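Local structure of protein argonaute 5 (4G0O) at residues W14-F19 with I52-C57. The protein is a plant Argonaute whose MID domain, the fragment described here, uses a nucleotide specificity loop to sort small RNAs, recognising their 5' nucleotide. Numbering follows the deposited sequence.
Sequences WTCVSF and IPFISC
The hydroxyl of T15 donates to the carbonyl of I52, with OG1 2.9 Å from O. The hydroxyl oxygen lies above the carbonyl plane, 39° out of it. With chi1 at -171°, OG1 lies opposite the backbone N and faces the 52-57 chain. CG2 of T15 packs on CG1 of I52. Past this side-chain bond the backbones pair as parallel strands. I55 straddles V17, the parallel pattern. I55 N donates to C16 O at 3.1 Å. I55 O accepts from S18 N at 2.9 Å. C57 N then donates to S18 O in a nearly straight bond. The F54 ring lies against C16 and W14. CB of C16 sits over the centre of one ring face, 3.4 Å from the centroid, a CH-pi contact. SG of C16 lies over the same face, farther off. The rim of the F54 ring meets the W14 indole rim, CZ to CZ3 at 3.3 Å, with the planes at 68°. W14 NE1 is hydrogen-bonded to K47 O. F54 and C16 also touch C32 of helix 27-42. On the other face of the sheet, CG2 of V17 packs against CG1 of I55 at 3.6 Å, and both side chains reach I69 of helix 62-72. Strand 55-56 thus pairs in parallel with strand 7-18, with helices on both faces, as in the Rossmann-like alpha/beta fold of Argonaute MID domains.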
loop_
_atom_site.group_PDB
_atom_site.type_symbol
_atom_site.label_atom_id
_atom_site.label_comp_id
_atom_site.label_asym_id
_atom_site.label_seq_id
_atom_site.Cartn_x
_atom_site.Cartn_y
_atom_site.Cartn_z
ATOM N N TRP A 14 -3.378 2.656 8.566
ATOM C CA TRP A 14 -2.674 2.073 7.428
ATOM C C TRP A 14 -1.372 1.450 7.926
ATOM O O TRP A 14 -0.892 1.792 9.004
ATOM C CB TRP A 14 -2.382 3.135 6.348
ATOM C CG TRP A 14 -1.343 4.128 6.792
ATOM C CD1 TRP A 14 -1.556 5.297 7.460
ATOM C CD2 TRP A 14 0.084 4.011 6.639
ATOM N NE1 TRP A 14 -0.353 5.918 7.727
ATOM C CE2 TRP A 14 0.663 5.146 7.234
ATOM C CE3 TRP A 14 0.918 3.056 6.053
ATOM C CZ2 TRP A 14 2.031 5.343 7.265
ATOM C CZ3 TRP A 14 2.271 3.262 6.083
ATOM C CH2 TRP A 14 2.817 4.396 6.681
ATOM N N THR A 15 -0.819 0.522 7.158
ATOM C CA THR A 15 0.519 0.012 7.434
ATOM C C THR A 15 1.065 -0.682 6.200
ATOM O O THR A 15 0.401 -0.736 5.163
ATOM C CB THR A 15 0.569 -0.930 8.663
ATOM O OG1 THR A 15 1.934 -1.208 8.998
ATOM C CG2 THR A 15 -0.168 -2.230 8.388
ATOM N N CYS A 16 2.274 -1.210 6.315
ATOM C CA CYS A 16 2.969 -1.759 5.166
ATOM C C CYS A 16 3.482 -3.155 5.463
ATOM O O CYS A 16 4.008 -3.410 6.553
ATOM C CB CYS A 16 4.143 -0.866 4.821
ATOM S SG CYS A 16 5.184 -1.476 3.496
ATOM N N VAL A 17 3.335 -4.049 4.488
ATOM C CA VAL A 17 3.913 -5.384 4.581
ATOM C C VAL A 17 4.784 -5.633 3.386
ATOM O O VAL A 17 4.421 -5.286 2.254
ATOM C CB VAL A 17 2.842 -6.480 4.576
ATOM C CG1 VAL A 17 3.423 -7.806 5.049
ATOM C CG2 VAL A 17 1.741 -6.089 5.464
ATOM N N SER A 18 5.924 -6.264 3.634
ATOM C CA SER A 18 6.823 -6.622 2.557
ATOM C C SER A 18 7.090 -8.118 2.510
ATOM O O SER A 18 7.532 -8.715 3.493
ATOM C CB SER A 18 8.144 -5.869 2.698
ATOM O OG SER A 18 9.091 -6.405 1.802
ATOM N N PHE A 19 6.825 -8.713 1.355
ATOM C CA PHE A 19 7.188 -10.096 1.111
ATOM C C PHE A 19 8.425 -10.181 0.216
ATOM O O PHE A 19 8.739 -11.233 -0.335
ATOM C CB PHE A 19 6.021 -10.854 0.486
ATOM C CG PHE A 19 4.752 -10.788 1.299
ATOM C CD1 PHE A 19 3.669 -10.026 0.870
ATOM C CD2 PHE A 19 4.653 -11.461 2.505
ATOM C CE1 PHE A 19 2.507 -9.968 1.618
ATOM C CE2 PHE A 19 3.499 -11.395 3.264
ATOM C CZ PHE A 19 2.420 -10.649 2.818
ATOM N N ILE A 52 0.056 -0.058 12.969
ATOM C CA ILE A 52 0.937 -1.032 13.617
ATOM C C ILE A 52 2.270 -0.942 12.880
ATOM O O ILE A 52 2.307 -0.459 11.745
ATOM C CB ILE A 52 0.380 -2.482 13.546
ATOM C CG1 ILE A 52 0.133 -2.893 12.095
ATOM C CG2 ILE A 52 -0.885 -2.634 14.398
ATOM C CD1 ILE A 52 -0.114 -4.384 11.913
ATOM N N PRO A 53 3.371 -1.379 13.518
ATOM C CA PRO A 53 4.694 -1.274 12.887
ATOM C C PRO A 53 4.758 -2.017 11.551
ATOM O O PRO A 53 4.029 -2.986 11.377
ATOM C CB PRO A 53 5.609 -1.979 13.900
ATOM C CG PRO A 53 4.910 -1.832 15.203
ATOM C CD PRO A 53 3.456 -1.948 14.878
ATOM N N PHE A 54 5.622 -1.587 10.637
ATOM C CA PHE A 54 5.774 -2.296 9.371
ATOM C C PHE A 54 6.241 -3.719 9.631
ATOM O O PHE A 54 6.934 -3.988 10.616
ATOM C CB PHE A 54 6.776 -1.594 8.446
ATOM C CG PHE A 54 6.260 -0.323 7.837
ATOM C CD1 PHE A 54 6.978 0.317 6.834
ATOM C CD2 PHE A 54 5.058 0.243 8.267
ATOM C CE1 PHE A 54 6.506 1.499 6.265
ATOM C CE2 PHE A 54 4.584 1.422 7.703
ATOM C CZ PHE A 54 5.313 2.048 6.702
ATOM N N ILE A 55 5.867 -4.626 8.737
ATOM C CA ILE A 55 6.239 -6.019 8.863
ATOM C C ILE A 55 6.998 -6.463 7.613
ATOM O O ILE A 55 6.642 -6.110 6.488
ATOM C CB ILE A 55 4.992 -6.913 9.082
ATOM C CG1 ILE A 55 3.740 -6.256 8.501
ATOM C CG2 ILE A 55 4.750 -7.151 10.554
ATOM C CD1 ILE A 55 2.980 -5.293 9.469
ATOM N N SER A 56 8.066 -7.218 7.818
ATOM C CA SER A 56 8.781 -7.828 6.713
ATOM C C SER A 56 8.903 -9.310 7.010
ATOM O O SER A 56 9.347 -9.691 8.092
ATOM C CB SER A 56 10.169 -7.210 6.561
ATOM O OG SER A 56 10.856 -7.793 5.467
ATOM N N CYS A 57 8.493 -10.153 6.069
ATOM C CA CYS A 57 8.513 -11.586 6.328
ATOM C C CYS A 57 8.660 -12.355 5.015
ATOM O O CYS A 57 8.489 -11.767 3.941
ATOM C CB CYS A 57 7.252 -11.991 7.088
ATOM S SG CYS A 57 5.750 -11.774 6.141
HETATM O O HOH W 1 11.903 -6.017 2.673
#